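Local coordinates for protein 433aa long hypothetical phosphoribosylglycinamide formyl transferase (Pyrococcus horikoshii, PDB 2DWC) that is a hypothetical PurT-like protein of the ATP-grasp superfamily and holds adenosine-5'-diphosphate in the cleft of its ATP-grasp fold, at residues M119-L124 against H160-M165; T136-Y141 against V201-D206; G274-E279 against N290-R295. All coordinates share one frame; numbering follows the deposited sequence.

Interaction 1 (M119-L124 against H160-M165); sequences MHRERL and HTKAIM. With ADP (adenosine-5'-diphosphate), chain H.
Two flat groups of 119-124, the guanidinium of Arg-121 and the ring of His-120, meet the end of strand 159-163 and the turn after it. Lys-162 lies over one face of the guanidinium, its aliphatic chain crossing the arginine at about a right angle. Two oxygens lie at the guanidinium edge, in its plane: Arg-121 NE donates to Ala-163 O at 2.9 Å, somewhat bent at 137°, and Arg-121 NH2 reaches O3B of adenosine-5'-diphosphate at 2.6 Å. A water bridges Arg-121 NH2 and, weakly, Ala-163 N. These bonds fix the rotation of the guanidinium, and the chain, extended from CG to NE, carries it from the helix start to the phosphate.

Over one face of the His-120 ring sits Ile-164 CG2, 3.7 Å from the ring centroid and 23° off the normal, a CH-pi contact; Met-165 SD stands obliquely to the same ring. With CG anti to the backbone N (chi1 -166°), His-120 can cap helix 121-132, its ND1 accepting from Arg-123 N and weakly from Glu-122 N. Backbone joins backbone where Arg-121 N gives a nearly straight bond to Ile-164 O, 2.8 Å long and in the carbonyl plane.

Lys-162, extended beyond CG, sends NZ to both N7 (2.9 Å) and O2A (3.0 Å) of the nucleotide, and Glu-202 adds a salt bridge that would balance its charge. The ring of His-160 lies face-on over the adenine, with ADP C5 3.7 Å above its plane.

The contact thus joins the first turn of helix 121-132 to strand 159-163, which pairs with strand 199-203; Ile-200 of that strand touches Arg-121, Lys-162 and Ile-164.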
loop_
_atom_site.group_PDB
_atom_site.type_symbol
_atom_site.label_atom_id
_atom_site.label_comp_id
_atom_site.label_asym_id
_atom_site.label_seq_id
_atom_site.Cartn_x
_atom_site.Cartn_y
_atom_site.Cartn_z
ATOM N N MET B 119 -18.634 21.646 -9.114
ATOM C CA MET B 119 -19.282 21.966 -7.862
ATOM C C MET B 119 -20.603 22.725 -7.999
ATOM O O MET B 119 -21.243 23.031 -7.002
ATOM C CB MET B 119 -18.309 22.739 -6.983
ATOM C CG MET B 119 -17.850 24.032 -7.557
ATOM S SD MET B 119 -19.078 25.263 -7.150
ATOM C CE MET B 119 -18.910 25.288 -5.297
ATOM N N HIS B 120 -21.001 22.997 -9.236
ATOM C CA HIS B 120 -22.238 23.742 -9.521
ATOM C C HIS B 120 -23.094 22.865 -10.444
ATOM O O HIS B 120 -22.737 22.654 -11.608
ATOM C CB HIS B 120 -21.864 25.048 -10.207
ATOM C CG HIS B 120 -22.979 26.045 -10.267
ATOM N ND1 HIS B 120 -24.060 25.911 -11.117
ATOM C CD2 HIS B 120 -23.168 27.210 -9.601
ATOM C CE1 HIS B 120 -24.860 26.953 -10.977
ATOM N NE2 HIS B 120 -24.342 27.758 -10.063
ATOM N N ARG B 121 -24.233 22.393 -9.943
ATOM C CA ARG B 121 -25.046 21.480 -10.734
ATOM C C ARG B 121 -25.474 21.997 -12.102
ATOM O O ARG B 121 -25.622 21.210 -13.042
ATOM C CB ARG B 121 -26.273 21.004 -9.946
ATOM C CG ARG B 121 -25.961 20.264 -8.658
ATOM C CD ARG B 121 -27.218 19.601 -8.193
ATOM N NE ARG B 121 -27.121 19.119 -6.830
ATOM C CZ ARG B 121 -26.613 17.944 -6.480
ATOM N NH1 ARG B 121 -26.137 17.111 -7.399
ATOM N NH2 ARG B 121 -26.617 17.595 -5.199
ATOM N N GLU B 122 -25.654 23.311 -12.236
ATOM C CA GLU B 122 -26.052 23.863 -13.530
ATOM C C GLU B 122 -24.864 23.939 -14.494
ATOM O O GLU B 122 -24.958 23.563 -15.654
ATOM C CB GLU B 122 -26.673 25.259 -13.363
ATOM C CG GLU B 122 -27.076 25.841 -14.714
ATOM C CD GLU B 122 -27.838 27.149 -14.592
ATOM O OE1 GLU B 122 -28.351 27.625 -15.622
ATOM O OE2 GLU B 122 -27.911 27.687 -13.475
ATOM N N ARG B 123 -23.724 24.431 -14.017
ATOM C CA ARG B 123 -22.572 24.488 -14.892
ATOM C C ARG B 123 -22.215 23.061 -15.360
ATOM O O ARG B 123 -21.873 22.841 -16.515
ATOM C CB ARG B 123 -21.374 25.122 -14.169
ATOM C CG ARG B 123 -21.584 26.589 -13.768
ATOM C CD ARG B 123 -20.258 27.266 -13.369
ATOM N NE ARG B 123 -19.746 26.837 -12.062
ATOM C CZ ARG B 123 -19.813 27.570 -10.949
ATOM N NH1 ARG B 123 -20.373 28.775 -10.982
ATOM N NH2 ARG B 123 -19.312 27.110 -9.803
ATOM N N LEU B 124 -22.316 22.102 -14.455
ATOM C CA LEU B 124 -21.974 20.722 -14.786
ATOM C C LEU B 124 -22.952 20.108 -15.785
ATOM O O LEU B 124 -22.546 19.559 -16.807
ATOM C CB LEU B 124 -21.957 19.868 -13.526
ATOM C CG LEU B 124 -21.506 18.426 -13.755
ATOM C CD1 LEU B 124 -20.150 18.432 -14.480
ATOM C CD2 LEU B 124 -21.435 17.710 -12.406
ATOM N N HIS B 160 -36.754 14.460 -9.019
ATOM C CA HIS B 160 -35.714 14.791 -8.045
ATOM C C HIS B 160 -35.390 16.281 -8.095
ATOM O O HIS B 160 -35.114 16.806 -9.169
ATOM C CB HIS B 160 -34.425 14.017 -8.371
ATOM C CG HIS B 160 -34.586 12.533 -8.317
ATOM N ND1 HIS B 160 -34.285 11.794 -7.193
ATOM C CD2 HIS B 160 -35.044 11.652 -9.236
ATOM C CE1 HIS B 160 -34.550 10.520 -7.423
ATOM N NE2 HIS B 160 -35.011 10.407 -8.655
ATOM N N THR B 161 -35.398 16.947 -6.947
ATOM C CA THR B 161 -35.044 18.368 -6.902
ATOM C C THR B 161 -33.713 18.458 -6.156
ATOM O O THR B 161 -33.550 17.851 -5.103
ATOM C CB THR B 161 -36.080 19.220 -6.126
ATOM O OG1 THR B 161 -36.207 18.727 -4.790
ATOM C CG2 THR B 161 -37.439 19.163 -6.808
ATOM N N LYS B 162 -32.775 19.222 -6.696
ATOM C CA LYS B 162 -31.461 19.350 -6.065
ATOM C C LYS B 162 -30.987 20.789 -6.067
ATOM O O LYS B 162 -31.123 21.503 -7.067
ATOM C CB LYS B 162 -30.427 18.482 -6.807
ATOM C CG LYS B 162 -30.875 17.053 -7.105
ATOM C CD LYS B 162 -29.917 16.342 -8.088
ATOM C CE LYS B 162 -30.457 14.963 -8.522
ATOM N NZ LYS B 162 -29.489 14.254 -9.429
ATOM N N ALA B 163 -30.423 21.209 -4.937
ATOM C CA ALA B 163 -29.878 22.551 -4.802
ATOM C C ALA B 163 -28.689 22.653 -5.761
ATOM O O ALA B 163 -27.877 21.720 -5.865
ATOM C CB ALA B 163 -29.429 22.776 -3.363
ATOM N N ILE B 164 -28.575 23.777 -6.461
ATOM C CA ILE B 164 -27.491 23.960 -7.431
ATOM C C ILE B 164 -26.076 23.879 -6.840
ATOM O O ILE B 164 -25.116 23.564 -7.546
ATOM C CB ILE B 164 -27.672 25.293 -8.199
ATOM C CG1 ILE B 164 -27.747 25.012 -9.700
ATOM C CG2 ILE B 164 -26.533 26.254 -7.892
ATOM C CD1 ILE B 164 -28.896 24.096 -10.094
ATOM N N MET B 165 -25.950 24.164 -5.549
ATOM C CA MET B 165 -24.655 24.087 -4.869
ATOM C C MET B 165 -24.815 23.491 -3.480
ATOM O O MET B 165 -25.681 23.909 -2.713
ATOM C CB MET B 165 -24.017 25.469 -4.776
ATOM C CG MET B 165 -22.973 25.707 -5.847
ATOM S SD MET B 165 -22.425 27.427 -5.930
ATOM C CE MET B 165 -21.405 27.569 -4.430
HETATM P PB ADP H . -24.945 13.896 -4.807
HETATM O O1B ADP H . -23.494 14.062 -5.049
HETATM O O2B ADP H . -25.535 12.693 -3.911
HETATM O O3B ADP H . -25.978 15.121 -4.957
HETATM P PA ADP H . -26.884 13.213 -6.715
HETATM O O1A ADP H . -27.756 14.092 -5.904
HETATM O O2A ADP H . -26.834 13.697 -8.248
HETATM O O3A ADP H . -25.358 13.211 -6.204
HETATM O "O5'" ADP H . -27.391 11.689 -6.707
HETATM C "C5'" ADP H . -27.518 10.975 -5.475
HETATM C "C4'" ADP H . -28.355 9.721 -5.717
HETATM O "O4'" ADP H . -29.749 10.021 -5.893
HETATM C "C3'" ADP H . -27.925 9.076 -7.035
HETATM O "O3'" ADP H . -26.747 8.298 -6.811
HETATM C "C2'" ADP H . -29.130 8.158 -7.219
HETATM O "O2'" ADP H . -29.092 7.123 -6.233
HETATM C "C1'" ADP H . -30.266 9.131 -6.900
HETATM N N9 ADP H . -30.611 9.953 -8.083
HETATM C C8 ADP H . -30.154 11.170 -8.361
HETATM N N7 ADP H . -30.705 11.604 -9.497
HETATM C C5 ADP H . -31.520 10.658 -9.938
HETATM C C6 ADP H . -32.345 10.527 -11.054
HETATM N N6 ADP H . -32.463 11.525 -11.923
HETATM N N1 ADP H . -33.040 9.393 -11.214
HETATM C C2 ADP H . -32.961 8.408 -10.337
HETATM N N3 ADP H . -32.190 8.500 -9.265
HETATM C C4 ADP H . -31.464 9.600 -9.040
HETATM O O HOH W 1 -28.869 18.999 -3.513
#

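Interaction 2 (T136-Y141 against V201-D206); sequences TSRYMY and VEEHID. With ADP (adenosine-5'-diphosphate), chain H.
Ser-137 OG donates to Glu-202 OE2 at 2.9 Å, meeting this oxygen from above the carboxylate plane, and the amino group N6 of adenosine-5'-diphosphate donates to the same oxygen at 3.1 Å. N6 has a second acceptor in Glu-203 O, while Ile-205 N gives a nearly straight bond (170°) to adenine N1 at 2.8 Å. The adenine is therefore read along its N6-N1 edge by one carboxylate oxygen and two backbone groups.

One step out, Glu-203 folds back onto the backbone of Arg-138. Its CG sits between the backbone N and the carbonyl carbon (chi1 54°), and the extended chain brings OE1 to Arg-138 N at 2.9 Å, accepting through the anti lone pair. Glu-203 N in turn donates to Arg-138 O, so the two residues are clasped twice. The guanidinium contributes charge alone: Arg-138 NE is 3.8 Å from Glu-203 OE1, a long salt bridge with the oxygen well out of the guanidinium plane.

The framework is an antiparallel strand pair in the four-stranded sheet of the ATP-grasp domain, in which residues 139-141 of the edge strand run antiparallel to 201-203 (170°). Met-140 and Val-201 form a hydrogen-bonded pair, closed by Val-201 N to Met-140 O at 2.7 Å; Tyr-139 and Glu-202 form the next, non-hydrogen-bonded pair.

Farther out, the face bearing Met-140 and Val-201 packs on helix 145-155. On the Tyr-139 and Glu-202 face, helix 121-132 supplies Arg-125, which also bonds Ser-137 OG, and Glu-126, which binds Tyr-139 OH.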
loop_
_atom_site.group_PDB
_atom_site.type_symbol
_atom_site.label_atom_id
_atom_site.label_comp_id
_atom_site.label_asym_id
_atom_site.label_seq_id
_atom_site.Cartn_x
_atom_site.Cartn_y
_atom_site.Cartn_z
ATOM N N THR B 136 -28.524 12.364 -20.556
ATOM C CA THR B 136 -28.718 12.583 -19.128
ATOM C C THR B 136 -30.206 12.551 -18.874
ATOM O O THR B 136 -30.999 12.505 -19.818
ATOM C CB THR B 136 -28.265 13.980 -18.664
ATOM O OG1 THR B 136 -29.188 14.961 -19.159
ATOM C CG2 THR B 136 -26.870 14.311 -19.165
ATOM N N SER B 137 -30.571 12.564 -17.603
ATOM C CA SER B 137 -31.975 12.616 -17.209
ATOM C C SER B 137 -32.556 13.919 -17.758
ATOM O O SER B 137 -31.833 14.897 -17.945
ATOM C CB SER B 137 -32.093 12.634 -15.689
ATOM O OG SER B 137 -31.470 13.790 -15.122
ATOM N N ARG B 138 -33.858 13.944 -18.028
ATOM C CA ARG B 138 -34.484 15.180 -18.488
ATOM C C ARG B 138 -34.502 16.102 -17.295
ATOM O O ARG B 138 -34.700 15.661 -16.165
ATOM C CB ARG B 138 -35.932 14.942 -18.946
ATOM C CG ARG B 138 -36.050 14.014 -20.125
ATOM C CD ARG B 138 -37.511 13.641 -20.354
ATOM N NE ARG B 138 -37.639 12.448 -21.183
ATOM C CZ ARG B 138 -37.235 12.379 -22.448
ATOM N NH1 ARG B 138 -36.683 13.442 -23.019
ATOM N NH2 ARG B 138 -37.375 11.247 -23.138
ATOM N N TYR B 139 -34.350 17.399 -17.533
ATOM C CA TYR B 139 -34.313 18.315 -16.410
ATOM C C TYR B 139 -34.741 19.738 -16.781
ATOM O O TYR B 139 -34.862 20.080 -17.963
ATOM C CB TYR B 139 -32.882 18.379 -15.869
ATOM C CG TYR B 139 -31.943 18.999 -16.882
ATOM C CD1 TYR B 139 -31.423 18.245 -17.942
ATOM C CD2 TYR B 139 -31.639 20.373 -16.846
ATOM C CE1 TYR B 139 -30.645 18.835 -18.925
ATOM C CE2 TYR B 139 -30.853 20.975 -17.842
ATOM C CZ TYR B 139 -30.365 20.202 -18.876
ATOM O OH TYR B 139 -29.611 20.787 -19.863
ATOM N N MET B 140 -34.898 20.554 -15.745
ATOM C CA MET B 140 -35.255 21.971 -15.835
ATOM C C MET B 140 -34.734 22.640 -14.573
ATOM O O MET B 140 -34.568 21.989 -13.551
ATOM C CB MET B 140 -36.770 22.152 -15.854
ATOM C CG MET B 140 -37.436 21.677 -17.098
ATOM S SD MET B 140 -39.220 21.992 -16.972
ATOM C CE MET B 140 -39.219 23.706 -16.555
ATOM N N TYR B 141 -34.507 23.947 -14.624
ATOM C CA TYR B 141 -34.056 24.653 -13.432
ATOM C C TYR B 141 -35.189 25.540 -12.930
ATOM O O TYR B 141 -36.074 25.923 -13.700
ATOM C CB TYR B 141 -32.852 25.545 -13.736
ATOM C CG TYR B 141 -31.673 24.814 -14.336
ATOM C CD1 TYR B 141 -31.373 24.935 -15.700
ATOM C CD2 TYR B 141 -30.887 23.981 -13.563
ATOM C CE1 TYR B 141 -30.317 24.242 -16.271
ATOM C CE2 TYR B 141 -29.816 23.268 -14.125
ATOM C CZ TYR B 141 -29.537 23.403 -15.469
ATOM O OH TYR B 141 -28.495 22.723 -16.043
ATOM N N VAL B 201 -34.414 20.303 -11.428
ATOM C CA VAL B 201 -35.469 19.315 -11.282
ATOM C C VAL B 201 -35.247 18.264 -12.351
ATOM O O VAL B 201 -35.214 18.590 -13.542
ATOM C CB VAL B 201 -36.877 19.955 -11.502
ATOM C CG1 VAL B 201 -37.952 18.884 -11.346
ATOM C CG2 VAL B 201 -37.103 21.077 -10.488
ATOM N N GLU B 202 -35.109 17.002 -11.942
ATOM C CA GLU B 202 -34.844 15.935 -12.904
ATOM C C GLU B 202 -35.869 14.816 -12.909
ATOM O O GLU B 202 -36.416 14.468 -11.865
ATOM C CB GLU B 202 -33.487 15.262 -12.599
ATOM C CG GLU B 202 -32.306 16.204 -12.494
ATOM C CD GLU B 202 -31.003 15.454 -12.161
ATOM O OE1 GLU B 202 -30.024 16.105 -11.761
ATOM O OE2 GLU B 202 -30.974 14.213 -12.308
ATOM N N GLU B 203 -36.058 14.201 -14.075
ATOM C CA GLU B 203 -36.956 13.051 -14.142
ATOM C C GLU B 203 -36.321 11.876 -13.380
ATOM O O GLU B 203 -35.087 11.766 -13.291
ATOM C CB GLU B 203 -37.195 12.625 -15.588
ATOM C CG GLU B 203 -35.939 12.358 -16.344
ATOM C CD GLU B 203 -36.141 11.413 -17.504
ATOM O OE1 GLU B 203 -35.306 11.441 -18.416
ATOM O OE2 GLU B 203 -37.123 10.635 -17.507
ATOM N N HIS B 204 -37.154 11.000 -12.827
ATOM C CA HIS B 204 -36.644 9.846 -12.102
ATOM C C HIS B 204 -36.213 8.762 -13.075
ATOM O O HIS B 204 -36.991 8.345 -13.934
ATOM C CB HIS B 204 -37.705 9.278 -11.160
ATOM C CG HIS B 204 -37.259 8.049 -10.430
ATOM N ND1 HIS B 204 -36.277 8.076 -9.462
ATOM C CD2 HIS B 204 -37.641 6.755 -10.543
ATOM C CE1 HIS B 204 -36.075 6.852 -9.007
ATOM N NE2 HIS B 204 -36.890 6.031 -9.647
ATOM N N ILE B 205 -34.968 8.312 -12.960
ATOM C CA ILE B 205 -34.474 7.255 -13.832
ATOM C C ILE B 205 -34.597 5.925 -13.096
ATOM O O ILE B 205 -34.120 5.777 -11.966
ATOM C CB ILE B 205 -32.990 7.470 -14.225
ATOM C CG1 ILE B 205 -32.826 8.797 -14.979
ATOM C CG2 ILE B 205 -32.526 6.336 -15.129
ATOM C CD1 ILE B 205 -33.707 8.895 -16.226
ATOM N N ASP B 206 -35.287 4.972 -13.709
ATOM C CA ASP B 206 -35.423 3.661 -13.089
ATOM C C ASP B 206 -34.236 2.877 -13.633
ATOM O O ASP B 206 -34.285 2.345 -14.741
ATOM C CB ASP B 206 -36.737 2.990 -13.508
ATOM C CG ASP B 206 -37.011 1.707 -12.731
ATOM O OD1 ASP B 206 -37.830 0.900 -13.214
ATOM O OD2 ASP B 206 -36.417 1.511 -11.638
HETATM P PB ADP H . -24.945 13.896 -4.807
HETATM O O1B ADP H . -23.494 14.062 -5.049
HETATM O O2B ADP H . -25.535 12.693 -3.911
HETATM O O3B ADP H . -25.978 15.121 -4.957
HETATM P PA ADP H . -26.884 13.213 -6.715
HETATM O O1A ADP H . -27.756 14.092 -5.904
HETATM O O2A ADP H . -26.834 13.697 -8.248
HETATM O O3A ADP H . -25.358 13.211 -6.204
HETATM O "O5'" ADP H . -27.391 11.689 -6.707
HETATM C "C5'" ADP H . -27.518 10.975 -5.475
HETATM C "C4'" ADP H . -28.355 9.721 -5.717
HETATM O "O4'" ADP H . -29.749 10.021 -5.893
HETATM C "C3'" ADP H . -27.925 9.076 -7.035
HETATM O "O3'" ADP H . -26.747 8.298 -6.811
HETATM C "C2'" ADP H . -29.130 8.158 -7.219
HETATM O "O2'" ADP H . -29.092 7.123 -6.233
HETATM C "C1'" ADP H . -30.266 9.131 -6.900
HETATM N N9 ADP H . -30.611 9.953 -8.083
HETATM C C8 ADP H . -30.154 11.170 -8.361
HETATM N N7 ADP H . -30.705 11.604 -9.497
HETATM C C5 ADP H . -31.520 10.658 -9.938
HETATM C C6 ADP H . -32.345 10.527 -11.054
HETATM N N6 ADP H . -32.463 11.525 -11.923
HETATM N N1 ADP H . -33.040 9.393 -11.214
HETATM C C2 ADP H . -32.961 8.408 -10.337
HETATM N N3 ADP H . -32.190 8.500 -9.265
HETATM C C4 ADP H . -31.464 9.600 -9.040
#

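Interaction 3 (G274-E279 against N290-R295); sequences GIFGVE and NEVSPR. With ADP (adenosine-5'-diphosphate), chain H.
Gly-277 N donates to Ser-293 O in its carbonyl plane at 2.7 Å, the shortest bond between the two segments, and Ser-293 N returns a bond to Gly-277 O from above that carbonyl's plane. Past this regular pairing lies a classic beta bulge, in which Asn-290 and Glu-291 both face Glu-279. Asn-290 N makes its sound bond, to Glu-279 O at 2.8 Å, with Glu-291 N only weakly near the same oxygen; Glu-279 N completes the bulge by donating to Glu-291 O at 2.9 Å.

These bonds belong to the hairpin of strands 274-283 and 286-293 in the ATP-grasp domain, with 277-279 and 290-293 antiparallel at 172°. Val-278 and Val-292 form its non-hydrogen-bonded pair, lying side by side with their CG2 methyls 4.0 Å apart; this face packs on helix 253-270. Next to them the Phe-276 ring meets Val-292 CG2 at its edge and crosses Pro-294, the centre of an inverse gamma turn, at about a right angle.

Glu-279 and Glu-291 share the other face, side by side through CB and CG. Their carboxylates then part, with planes 83° apart: bent at chi2 (-57°), Glu-279 turns to Thr-212 and His-235, whereas the extended Glu-291 points its carboxylate toward the diphosphate of adenosine-5'-diphosphate. A water links Glu-279 OE1 to Asn-290 ND2.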
loop_
_atom_site.group_PDB
_atom_site.type_symbol
_atom_site.label_atom_id
_atom_site.label_comp_id
_atom_site.label_asym_id
_atom_site.label_seq_id
_atom_site.Cartn_x
_atom_site.Cartn_y
_atom_site.Cartn_z
ATOM N N GLY B 274 -5.308 13.486 -14.683
ATOM C CA GLY B 274 -5.825 12.961 -13.425
ATOM C C GLY B 274 -6.967 11.979 -13.610
ATOM O O GLY B 274 -7.462 11.768 -14.728
ATOM N N ILE B 275 -7.362 11.339 -12.526
ATOM C CA ILE B 275 -8.494 10.421 -12.616
ATOM C C ILE B 275 -9.795 11.192 -12.332
ATOM O O ILE B 275 -9.805 12.173 -11.571
ATOM C CB ILE B 275 -8.269 9.237 -11.671
ATOM C CG1 ILE B 275 -9.017 8.014 -12.231
ATOM C CG2 ILE B 275 -8.690 9.582 -10.301
ATOM C CD1 ILE B 275 -8.416 6.774 -11.758
ATOM N N PHE B 276 -10.894 10.729 -12.936
ATOM C CA PHE B 276 -12.197 11.350 -12.791
ATOM C C PHE B 276 -13.174 10.266 -12.353
ATOM O O PHE B 276 -13.056 9.130 -12.793
ATOM C CB PHE B 276 -12.690 11.884 -14.166
ATOM C CG PHE B 276 -11.918 13.069 -14.685
ATOM C CD1 PHE B 276 -10.654 12.909 -15.243
ATOM C CD2 PHE B 276 -12.454 14.351 -14.609
ATOM C CE1 PHE B 276 -9.923 14.021 -15.716
ATOM C CE2 PHE B 276 -11.728 15.480 -15.091
ATOM C CZ PHE B 276 -10.468 15.298 -15.637
ATOM N N GLY B 277 -14.125 10.602 -11.499
ATOM C CA GLY B 277 -15.112 9.607 -11.114
ATOM C C GLY B 277 -16.382 10.016 -11.883
ATOM O O GLY B 277 -17.158 10.871 -11.440
ATOM N N VAL B 278 -16.583 9.429 -13.067
ATOM C CA VAL B 278 -17.792 9.772 -13.831
ATOM C C VAL B 278 -18.944 8.878 -13.393
ATOM O O VAL B 278 -18.888 7.659 -13.556
ATOM C CB VAL B 278 -17.523 9.593 -15.345
ATOM C CG1 VAL B 278 -18.741 10.110 -16.125
ATOM C CG2 VAL B 278 -16.220 10.337 -15.737
ATOM N N GLU B 279 -20.015 9.492 -12.883
ATOM C CA GLU B 279 -21.157 8.770 -12.347
ATOM C C GLU B 279 -22.210 8.577 -13.427
ATOM O O GLU B 279 -22.561 9.533 -14.088
ATOM C CB GLU B 279 -21.758 9.566 -11.194
ATOM C CG GLU B 279 -20.875 9.626 -9.929
ATOM C CD GLU B 279 -20.546 8.237 -9.420
ATOM O OE1 GLU B 279 -21.463 7.377 -9.394
ATOM O OE2 GLU B 279 -19.373 8.007 -9.046
ATOM N N ASN B 290 -24.733 11.102 -15.007
ATOM C CA ASN B 290 -25.355 11.771 -13.892
ATOM C C ASN B 290 -24.516 12.970 -13.491
ATOM O O ASN B 290 -24.953 14.099 -13.617
ATOM C CB ASN B 290 -25.531 10.783 -12.738
ATOM C CG ASN B 290 -25.995 11.448 -11.460
ATOM O OD1 ASN B 290 -26.665 12.473 -11.490
ATOM N ND2 ASN B 290 -25.661 10.835 -10.320
ATOM N N GLU B 291 -23.302 12.728 -13.009
ATOM C CA GLU B 291 -22.453 13.856 -12.634
ATOM C C GLU B 291 -21.003 13.360 -12.673
ATOM O O GLU B 291 -20.747 12.264 -13.119
ATOM C CB GLU B 291 -22.833 14.339 -11.238
ATOM C CG GLU B 291 -22.573 13.314 -10.147
ATOM C CD GLU B 291 -23.115 13.759 -8.802
ATOM O OE1 GLU B 291 -23.297 14.979 -8.617
ATOM O OE2 GLU B 291 -23.339 12.897 -7.928
ATOM N N VAL B 292 -20.047 14.170 -12.241
ATOM C CA VAL B 292 -18.661 13.704 -12.290
ATOM C C VAL B 292 -17.825 14.384 -11.206
ATOM O O VAL B 292 -18.035 15.559 -10.894
ATOM C CB VAL B 292 -18.055 13.968 -13.709
ATOM C CG1 VAL B 292 -18.393 15.342 -14.149
ATOM C CG2 VAL B 292 -16.519 13.804 -13.705
ATOM N N SER B 293 -16.920 13.628 -10.603
ATOM C CA SER B 293 -16.022 14.223 -9.605
ATOM C C SER B 293 -14.666 14.255 -10.301
ATOM O O SER B 293 -14.186 13.235 -10.785
ATOM C CB SER B 293 -15.945 13.364 -8.345
ATOM O OG SER B 293 -15.322 14.131 -7.342
ATOM N N PRO B 294 -14.026 15.442 -10.383
ATOM C CA PRO B 294 -12.732 15.539 -11.058
ATOM C C PRO B 294 -11.544 15.152 -10.170
ATOM O O PRO B 294 -10.558 15.888 -10.091
ATOM C CB PRO B 294 -12.704 17.003 -11.497
ATOM C CG PRO B 294 -13.321 17.681 -10.309
ATOM C CD PRO B 294 -14.476 16.774 -9.925
ATOM N N ARG B 295 -11.648 13.973 -9.566
ATOM C CA ARG B 295 -10.617 13.473 -8.651
ATOM C C ARG B 295 -11.040 12.102 -8.212
ATOM O O ARG B 295 -12.164 11.677 -8.492
ATOM C CB ARG B 295 -10.570 14.411 -7.415
ATOM C CG ARG B 295 -11.912 14.639 -6.680
ATOM C CD ARG B 295 -11.705 15.746 -5.582
ATOM N NE ARG B 295 -12.758 16.735 -5.669
ATOM C CZ ARG B 295 -12.694 17.932 -6.264
ATOM N NH1 ARG B 295 -11.592 18.444 -6.884
ATOM N NH2 ARG B 295 -13.816 18.621 -6.283
HETATM P PB ADP H . -24.945 13.896 -4.807
HETATM O O1B ADP H . -23.494 14.062 -5.049
HETATM O O2B ADP H . -25.535 12.693 -3.911
HETATM O O3B ADP H . -25.978 15.121 -4.957
HETATM P PA ADP H . -26.884 13.213 -6.715
HETATM O O1A ADP H . -27.756 14.092 -5.904
HETATM O O2A ADP H . -26.834 13.697 -8.248
HETATM O O3A ADP H . -25.358 13.211 -6.204
HETATM O "O5'" ADP H . -27.391 11.689 -6.707
HETATM C "C5'" ADP H . -27.518 10.975 -5.475
HETATM C "C4'" ADP H . -28.355 9.721 -5.717
HETATM O "O4'" ADP H . -29.749 10.021 -5.893
HETATM C "C3'" ADP H . -27.925 9.076 -7.035
HETATM O "O3'" ADP H . -26.747 8.298 -6.811
HETATM C "C2'" ADP H . -29.130 8.158 -7.219
HETATM O "O2'" ADP H . -29.092 7.123 -6.233
HETATM C "C1'" ADP H . -30.266 9.131 -6.900
HETATM N N9 ADP H . -30.611 9.953 -8.083
HETATM C C8 ADP H . -30.154 11.170 -8.361
HETATM N N7 ADP H . -30.705 11.604 -9.497
HETATM C C5 ADP H . -31.520 10.658 -9.938
HETATM C C6 ADP H . -32.345 10.527 -11.054
HETATM N N6 ADP H . -32.463 11.525 -11.923
HETATM N N1 ADP H . -33.040 9.393 -11.214
HETATM C C2 ADP H . -32.961 8.408 -10.337
HETATM N N3 ADP H . -32.190 8.500 -9.265
HETATM C C4 ADP H . -31.464 9.600 -9.040
HETATM O O HOH W 2 -8.605 14.612 -11.889
HETATM O O HOH W 3 -24.260 7.973 -9.560
#

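In the fold
All three contacts touch the same nucleotide but differ in depth. Interaction 3 is a buried hairpin about 7 Å from the chain centre, while interactions 1 and 2, with centres about 17 and 23 Å out, are only partly buried. Those two share a sheet: strands 159-163 and 199-203 are neighbours, tied by His-160 O to Glu-202 N (2.8 Å). Interaction 1 sets basic groups toward the phosphates, interaction 2 presents acceptors and an amide to the adenine edge, and interaction 3 is held by backbone bonds and apolar packing, with Asn-290 and Glu-291 at its end beside the diphosphate. Leu-124 packs on Val-292 and Glu-291, bringing helix 121-132 against the hairpin; interactions 2 and 3 do not touch.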